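Local coordinates for Lmo2051 protein (Listeria monocytogenes, PDB 3I18) that probably hydrolyses proteins as a membrane-bound serine protease of the peptidase S16 family, this chain being its PDZ domain, at residues V9-V14 and D28-I33; D55-N60 and I72-I77. One frame throughout, in Å; residues are numbered along the deposited sequence.

Interaction 1. Residues V9-V14 and D28-I33. Unlike the reference sequence in segment 9-14: Met-12 (reference Leu).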
ATOM      1  N   VAL A   9       7.452   0.431  -2.428  1.00 14.83           N
ATOM      2  CA  VAL A   9       7.178  -0.824  -1.738  1.00 12.79           C
ATOM      3  C   VAL A   9       6.587  -1.877  -2.685  1.00  9.32           C
ATOM      4  O   VAL A   9       5.685  -1.582  -3.465  1.00 14.05           O
ATOM      5  CB  VAL A   9       6.211  -0.592  -0.543  1.00  7.98           C
ATOM      6  CG1 VAL A   9       4.876  -0.048  -1.038  1.00 15.67           C
ATOM      7  CG2 VAL A   9       6.002  -1.888   0.215  1.00 28.07           C
ATOM      8  N   TYR A  10       7.110  -3.100  -2.625  1.00 13.20           N
ATOM      9  CA  TYR A  10       6.601  -4.180  -3.472  1.00  9.23           C
ATOM     10  C   TYR A  10       5.558  -4.990  -2.714  1.00 14.57           C
ATOM     11  O   TYR A  10       5.792  -5.418  -1.582  1.00 17.09           O
ATOM     12  CB  TYR A  10       7.735  -5.108  -3.922  1.00 19.01           C
ATOM     13  CG  TYR A  10       8.698  -4.472  -4.895  1.00 19.35           C
ATOM     14  CD1 TYR A  10       9.761  -3.690  -4.446  1.00 27.06           C
ATOM     15  CD2 TYR A  10       8.529  -4.627  -6.272  1.00 28.95           C
ATOM     16  CE1 TYR A  10      10.631  -3.075  -5.345  1.00 26.42           C
ATOM     17  CE2 TYR A  10       9.390  -4.015  -7.179  1.00 23.51           C
ATOM     18  CZ  TYR A  10      10.435  -3.243  -6.708  1.00 32.76           C
ATOM     19  OH  TYR A  10      11.280  -2.626  -7.604  1.00 34.89           O
ATOM     20  N   VAL A  11       4.406  -5.191  -3.343  1.00 10.37           N
ATOM     21  CA  VAL A  11       3.313  -5.947  -2.739  1.00 12.00           C
ATOM     22  C   VAL A  11       3.618  -7.442  -2.818  1.00 15.83           C
ATOM     23  O   VAL A  11       4.013  -7.945  -3.868  1.00 17.12           O
ATOM     24  CB  VAL A  11       1.981  -5.668  -3.476  1.00 15.47           C
ATOM     25  CG1 VAL A  11       0.861  -6.501  -2.872  1.00 18.98           C
ATOM     26  CG2 VAL A  11       1.645  -4.188  -3.389  1.00 11.03           C
HETATM   27  N   MSE A  12       3.434  -8.156  -1.713  1.00 20.94           N
HETATM   28  CA  MSE A  12       3.717  -9.587  -1.701  1.00 24.38           C
HETATM   29  C   MSE A  12       2.468 -10.438  -1.612  1.00 23.29           C
HETATM   30  O   MSE A  12       2.473 -11.605  -2.000  1.00 30.48           O
HETATM   31  CB  MSE A  12       4.650  -9.934  -0.543  1.00 31.28           C
HETATM   32  CG  MSE A  12       4.920 -11.419  -0.406  1.00 39.62           C
HETATM   33 SE   MSE A  12       6.417 -11.741   0.710  1.00 49.56          SE
HETATM   34  CE  MSE A  12       5.618 -11.277   2.410  1.00 45.78           C
ATOM     35  N   SER A  13       1.402  -9.855  -1.080  1.00 15.54           N
ATOM     36  CA  SER A  13       0.130 -10.548  -0.939  1.00 14.39           C
ATOM     37  C   SER A  13      -0.976  -9.518  -0.752  1.00 14.03           C
ATOM     38  O   SER A  13      -0.748  -8.465  -0.160  1.00 10.99           O
ATOM     39  CB  SER A  13       0.156 -11.479   0.270  1.00 19.94           C
ATOM     40  OG  SER A  13      -1.122 -12.047   0.495  1.00 33.57           O
ATOM     41  N   VAL A  14      -2.166  -9.836  -1.251  1.00 10.62           N
ATOM     42  CA  VAL A  14      -3.317  -8.951  -1.145  1.00 11.13           C
ATOM     43  C   VAL A  14      -4.512  -9.753  -0.635  1.00  9.45           C
ATOM     44  O   VAL A  14      -4.809 -10.822  -1.169  1.00 13.47           O
ATOM     45  CB  VAL A  14      -3.685  -8.349  -2.529  1.00 12.68           C
ATOM     46  CG1 VAL A  14      -4.800  -7.332  -2.377  1.00 14.96           C
ATOM     47  CG2 VAL A  14      -2.451  -7.698  -3.169  1.00 11.52           C
ATOM     48  N   ASP A  28       3.160  -6.017  -7.680  1.00 12.81           N
ATOM     49  CA  ASP A  28       3.057  -4.603  -8.019  1.00 10.23           C
ATOM     50  C   ASP A  28       3.951  -3.751  -7.131  1.00 12.53           C
ATOM     51  O   ASP A  28       4.209  -4.083  -5.969  1.00 14.75           O
ATOM     52  CB  ASP A  28       1.608  -4.115  -7.885  1.00 11.42           C
ATOM     53  CG  ASP A  28       0.679  -4.743  -8.906  1.00 11.66           C
ATOM     54  OD1 ASP A  28       1.167  -5.412  -9.840  1.00 14.43           O
ATOM     55  OD2 ASP A  28      -0.549  -4.567  -8.779  1.00 12.60           O
ATOM     56  N   LEU A  29       4.439  -2.653  -7.693  1.00  7.65           N
ATOM     57  CA  LEU A  29       5.289  -1.732  -6.954  1.00  9.70           C
ATOM     58  C   LEU A  29       4.500  -0.458  -6.704  1.00 10.98           C
ATOM     59  O   LEU A  29       4.026   0.180  -7.643  1.00 11.96           O
ATOM     60  CB  LEU A  29       6.547  -1.394  -7.761  1.00 14.37           C
ATOM     61  CG  LEU A  29       7.416  -0.254  -7.224  1.00 19.67           C
ATOM     62  CD1 LEU A  29       8.034  -0.626  -5.888  1.00 16.62           C
ATOM     63  CD2 LEU A  29       8.511   0.065  -8.239  1.00 24.32           C
ATOM     64  N   ILE A  30       4.350  -0.097  -5.435  1.00  9.65           N
ATOM     65  CA  ILE A  30       3.633   1.126  -5.079  1.00 10.22           C
ATOM     66  C   ILE A  30       4.677   2.227  -4.943  1.00  5.70           C
ATOM     67  O   ILE A  30       5.604   2.114  -4.139  1.00  9.64           O
ATOM     68  CB  ILE A  30       2.879   0.969  -3.751  1.00  3.95           C
ATOM     69  CG1 ILE A  30       1.779  -0.091  -3.901  1.00  4.58           C
ATOM     70  CG2 ILE A  30       2.291   2.305  -3.339  1.00  7.02           C
ATOM     71  CD1 ILE A  30       1.024  -0.387  -2.594  1.00  4.04           C
ATOM     72  N   THR A  31       4.524   3.289  -5.730  1.00  9.57           N
ATOM     73  CA  THR A  31       5.477   4.392  -5.734  1.00  9.84           C
ATOM     74  C   THR A  31       5.049   5.643  -4.980  1.00  8.39           C
ATOM     75  O   THR A  31       5.894   6.394  -4.503  1.00  8.69           O
ATOM     76  CB  THR A  31       5.827   4.790  -7.183  1.00  7.24           C
ATOM     77  OG1 THR A  31       4.630   5.147  -7.888  1.00 13.90           O
ATOM     78  CG2 THR A  31       6.492   3.628  -7.900  1.00 14.38           C
ATOM     79  N   GLU A  32       3.746   5.868  -4.868  1.00  9.43           N
ATOM     80  CA  GLU A  32       3.242   7.036  -4.161  1.00  6.13           C
ATOM     81  C   GLU A  32       1.889   6.741  -3.537  1.00  9.81           C
ATOM     82  O   GLU A  32       1.118   5.922  -4.041  1.00  9.59           O
ATOM     83  CB  GLU A  32       3.114   8.239  -5.107  1.00  7.91           C
ATOM     84  CG  GLU A  32       4.441   8.779  -5.630  1.00  8.67           C
ATOM     85  CD  GLU A  32       4.313  10.140  -6.298  1.00 28.53           C
ATOM     86  OE1 GLU A  32       5.360  10.718  -6.665  1.00 43.88           O
ATOM     87  OE2 GLU A  32       3.181  10.637  -6.462  1.00 21.38           O
ATOM     88  N   ILE A  33       1.629   7.392  -2.414  1.00  5.14           N
ATOM     89  CA  ILE A  33       0.363   7.250  -1.717  1.00  7.85           C
ATOM     90  C   ILE A  33      -0.074   8.678  -1.377  1.00 18.29           C
ATOM     91  O   ILE A  33       0.683   9.458  -0.793  1.00 14.93           O
ATOM     92  CB  ILE A  33       0.516   6.364  -0.447  1.00  6.74           C
ATOM     93  CG1 ILE A  33      -0.840   6.201   0.239  1.00  9.14           C
ATOM     94  CG2 ILE A  33       1.547   6.960   0.507  1.00  6.59           C
ATOM     95  CD1 ILE A  33      -0.855   5.102   1.295  1.00  8.00           C
TER
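Leu-29 lays its CD1 methyl over the centre of one face of the Tyr-10 ring, 3.6 Å from the ring centroid and 11° off its normal, a well-centred CH-pi contact. With Leu-29 CG anti to the backbone N (chi1 170°), CD1 reaches the ring and CD2 lies beside Tyr-10 OH. The two residues form a non-hydrogen-bonded antiparallel pair. On the sheet face of Val-9 and Ile-30, these two side chains lie side by side and point the same way, and Val-9 CG1 comes within 3.5 Å of Ile-30 CB. Ile-30 CD1 reaches on to Val-11 CG2 at 3.9 Å, while its side chain also packs on Phe-44 of helix 41-49. Val-9 and Ile-30 bond twice through their backbones: Val-9 N to Ile-30 O, 3.0 Å, and Ile-30 N to Val-9 O, 2.8 Å. Val-11 N then donates to Asp-28 O at 2.9 Å, almost straight (175°). The Asp-28 carboxylate turns to other partners, OD2 to the backbone N of His-25 and OD1 to His-63 ND1. Segments 9-14 and 28-33, 14 residues apart at their closest ends, are thereby joined antiparallel, as neighbours in the antiparallel sheet of this PDZ domain.

Interaction 2. Residues D55-N60 and I72-I77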
ATOM      1  N   ASP A  55     -11.306   5.631   5.135  1.00 11.17           N
ATOM      2  CA  ASP A  55     -10.693   6.710   4.357  1.00  9.02           C
ATOM      3  C   ASP A  55     -10.290   6.153   3.006  1.00  9.06           C
ATOM      4  O   ASP A  55     -10.209   4.943   2.821  1.00  6.81           O
ATOM      5  CB  ASP A  55      -9.442   7.256   5.053  1.00 10.01           C
ATOM      6  CG  ASP A  55      -9.764   8.219   6.178  1.00 11.51           C
ATOM      7  OD1 ASP A  55     -10.958   8.539   6.384  1.00 12.55           O
ATOM      8  OD2 ASP A  55      -8.815   8.660   6.860  1.00 14.37           O
ATOM      9  N   THR A  56     -10.028   7.051   2.068  1.00  7.89           N
ATOM     10  CA  THR A  56      -9.635   6.668   0.727  1.00  5.27           C
ATOM     11  C   THR A  56      -8.215   7.153   0.466  1.00  5.67           C
ATOM     12  O   THR A  56      -7.887   8.304   0.760  1.00  9.08           O
ATOM     13  CB  THR A  56     -10.570   7.310  -0.317  1.00 11.12           C
ATOM     14  OG1 THR A  56     -11.903   6.818  -0.130  1.00 11.00           O
ATOM     15  CG2 THR A  56     -10.096   6.993  -1.720  1.00 10.48           C
ATOM     16  N   VAL A  57      -7.361   6.277  -0.054  1.00  8.19           N
ATOM     17  CA  VAL A  57      -5.991   6.678  -0.373  1.00  6.66           C
ATOM     18  C   VAL A  57      -5.763   6.539  -1.870  1.00  3.93           C
ATOM     19  O   VAL A  57      -6.261   5.603  -2.496  1.00  4.79           O
ATOM     20  CB  VAL A  57      -4.926   5.813   0.370  1.00  4.38           C
ATOM     21  CG1 VAL A  57      -4.986   6.075   1.870  1.00  7.07           C
ATOM     22  CG2 VAL A  57      -5.135   4.341   0.080  1.00  5.95           C
ATOM     23  N   LYS A  58      -5.022   7.478  -2.448  1.00  5.82           N
ATOM     24  CA  LYS A  58      -4.718   7.434  -3.873  1.00  8.56           C
ATOM     25  C   LYS A  58      -3.419   6.670  -4.007  1.00  7.67           C
ATOM     26  O   LYS A  58      -2.418   7.039  -3.394  1.00  7.50           O
ATOM     27  CB  LYS A  58      -4.545   8.847  -4.449  1.00 10.61           C
ATOM     28  CG  LYS A  58      -4.191   8.854  -5.938  1.00 10.57           C
ATOM     29  CD  LYS A  58      -4.322  10.239  -6.566  1.00 20.67           C
ATOM     30  CE  LYS A  58      -3.364  11.237  -5.937  1.00 29.79           C
ATOM     31  NZ  LYS A  58      -3.462  12.593  -6.566  1.00 17.85           N
ATOM     32  N   ILE A  59      -3.433   5.605  -4.803  1.00  6.27           N
ATOM     33  CA  ILE A  59      -2.247   4.779  -4.973  1.00  9.16           C
ATOM     34  C   ILE A  59      -1.701   4.792  -6.395  1.00  8.94           C
ATOM     35  O   ILE A  59      -2.437   4.527  -7.347  1.00  9.57           O
ATOM     36  CB  ILE A  59      -2.541   3.298  -4.580  1.00 11.23           C
ATOM     37  CG1 ILE A  59      -2.979   3.203  -3.115  1.00  9.22           C
ATOM     38  CG2 ILE A  59      -1.299   2.444  -4.788  1.00 14.22           C
ATOM     39  CD1 ILE A  59      -1.892   3.542  -2.114  1.00 14.43           C
ATOM     40  N   ASN A  60      -0.420   5.136  -6.541  1.00  8.64           N
ATOM     41  CA  ASN A  60       0.228   5.107  -7.852  1.00  9.65           C
ATOM     42  C   ASN A  60       1.099   3.853  -7.801  1.00  6.42           C
ATOM     43  O   ASN A  60       1.908   3.689  -6.884  1.00  8.62           O
ATOM     44  CB  ASN A  60       1.123   6.340  -8.093  1.00  8.03           C
ATOM     45  CG  ASN A  60       0.330   7.613  -8.350  1.00 12.10           C
ATOM     46  OD1 ASN A  60      -0.053   8.316  -7.421  1.00 13.58           O
ATOM     47  ND2 ASN A  60       0.077   7.908  -9.622  1.00 16.98           N
ATOM     48  N   ILE A  72      -8.125   3.451  -3.209  1.00  5.44           N
ATOM     49  CA  ILE A  72      -8.405   2.243  -2.449  1.00 10.36           C
ATOM     50  C   ILE A  72      -8.933   2.667  -1.092  1.00  8.24           C
ATOM     51  O   ILE A  72      -8.373   3.548  -0.451  1.00  6.42           O
ATOM     52  CB  ILE A  72      -7.136   1.386  -2.283  1.00 11.44           C
ATOM     53  CG1 ILE A  72      -6.584   1.025  -3.666  1.00 10.31           C
ATOM     54  CG2 ILE A  72      -7.460   0.108  -1.515  1.00 10.99           C
ATOM     55  CD1 ILE A  72      -5.339   0.145  -3.618  1.00 15.96           C
ATOM     56  N   LYS A  73     -10.040   2.063  -0.676  1.00  6.93           N
ATOM     57  CA  LYS A  73     -10.624   2.384   0.615  1.00  6.86           C
ATOM     58  C   LYS A  73      -9.900   1.564   1.670  1.00  7.03           C
ATOM     59  O   LYS A  73      -9.635   0.373   1.473  1.00  7.67           O
ATOM     60  CB  LYS A  73     -12.124   2.067   0.617  1.00 10.35           C
ATOM     61  CG  LYS A  73     -12.846   2.391   1.921  1.00 14.20           C
ATOM     62  CD  LYS A  73     -14.336   2.619   1.685  1.00 21.58           C
ATOM     63  CE  LYS A  73     -14.568   3.887   0.868  1.00 15.24           C
ATOM     64  NZ  LYS A  73     -16.014   4.224   0.714  1.00 31.57           N
ATOM     65  N   LEU A  74      -9.570   2.206   2.784  1.00  7.39           N
ATOM     66  CA  LEU A  74      -8.868   1.527   3.868  1.00  5.34           C
ATOM     67  C   LEU A  74      -9.855   0.702   4.671  1.00  7.29           C
ATOM     68  O   LEU A  74     -11.005   1.097   4.853  1.00  8.71           O
ATOM     69  CB  LEU A  74      -8.196   2.549   4.781  1.00  4.94           C
ATOM     70  CG  LEU A  74      -7.094   3.394   4.133  1.00  6.36           C
ATOM     71  CD1 LEU A  74      -6.467   4.281   5.185  1.00  9.69           C
ATOM     72  CD2 LEU A  74      -6.040   2.471   3.525  1.00  4.79           C
ATOM     73  N   THR A  75      -9.399  -0.452   5.138  1.00  7.40           N
ATOM     74  CA  THR A  75     -10.239  -1.337   5.931  1.00  5.74           C
ATOM     75  C   THR A  75      -9.493  -1.589   7.235  1.00  6.37           C
ATOM     76  O   THR A  75      -8.408  -1.052   7.436  1.00 10.79           O
ATOM     77  CB  THR A  75     -10.495  -2.671   5.180  1.00  7.66           C
ATOM     78  OG1 THR A  75     -11.465  -3.448   5.895  1.00 10.20           O
ATOM     79  CG2 THR A  75      -9.202  -3.458   5.030  1.00 12.21           C
ATOM     80  N   ALA A  76     -10.073  -2.370   8.137  1.00  5.08           N
ATOM     81  CA  ALA A  76      -9.404  -2.663   9.398  1.00  8.93           C
ATOM     82  C   ALA A  76      -8.493  -3.864   9.155  1.00  7.90           C
ATOM     83  O   ALA A  76      -8.946  -4.873   8.610  1.00 10.90           O
ATOM     84  CB  ALA A  76     -10.443  -2.997  10.472  1.00  8.32           C
ATOM     85  N   ILE A  77      -7.218  -3.775   9.535  1.00  8.78           N
ATOM     86  CA  ILE A  77      -6.329  -4.916   9.315  1.00  6.98           C
ATOM     87  C   ILE A  77      -6.019  -5.727  10.565  1.00 13.51           C
ATOM     88  O   ILE A  77      -5.277  -6.707  10.503  1.00 13.95           O
ATOM     89  CB  ILE A  77      -4.990  -4.516   8.605  1.00  9.12           C
ATOM     90  CG1 ILE A  77      -4.333  -3.325   9.301  1.00 12.60           C
ATOM     91  CG2 ILE A  77      -5.243  -4.234   7.133  1.00 14.59           C
ATOM     92  CD1 ILE A  77      -3.650  -3.690  10.608  1.00 16.82           C
TER
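Val-57 and Ile-72 face each other as a hydrogen-bonded pair in the beta hairpin of strands 56-63 and 66-76, part of the PDZ sheet. Three backbone bonds hold the segments together. Val-57 N donates to Ile-72 O and Ile-72 N to Val-57 O, each at 2.9 Å; beyond this pair, Leu-74 N gives a nearly straight bond to Asp-55 O (2.8 Å, 172°). Asp-55 O also meets Lys-73 CA in a CA-H...O contact. Apolar packing joins the buried residues. The Val-57 and Leu-74 side chains cross at about a right angle, with Val-57 CG2 4.0 Å from Leu-74 CD2 and CG1 against Leu-74 CD1. Farther along, Ile-59 CG1 meets the CD1 tip of Ile-72 at 3.9 Å; Ile-59, Ile-72 and Leu-74 all touch Ile-85 of strand 83-89. Polar side chains contribute little across the strands: Asp-55 OD2 instead accepts a bond from Lys-52 N, and on the other sheet face Thr-56 OG1 comes no nearer than 4.1 Å to Lys-73 CE. With Val-57 CG1 anti to the carbonyl carbon (chi1 -67°), CG2 falls between the backbone N and that carbon, 3.4 Å from Ile-72 O.

Interactions 1 and 2 have centres 13 Å apart and belong to one antiparallel sheet, in which strands run in the order 9-14, 29-33, 56-63, 66-76 and 83-89. They come in series along the chain, interaction 1 closing before interaction 2 opens, with helix 41-49 in between. Strands 29-33 and 56-63 are neighbours and link the two directly: Thr-31 N probably bonds to Asn-60 O, and Asn-60 N to Glu-32 O, where Thr-31 and Glu-32 both face Asn-60 in a classic beta bulge, while Ile-33 CG1 packs on Ile-59 CD1. Strand 83-89 pairs with both 66-76 and 9-14. The two contacts are thus separate strand pairings of one PDZ sheet, joined through the 29-33/56-63 pairing.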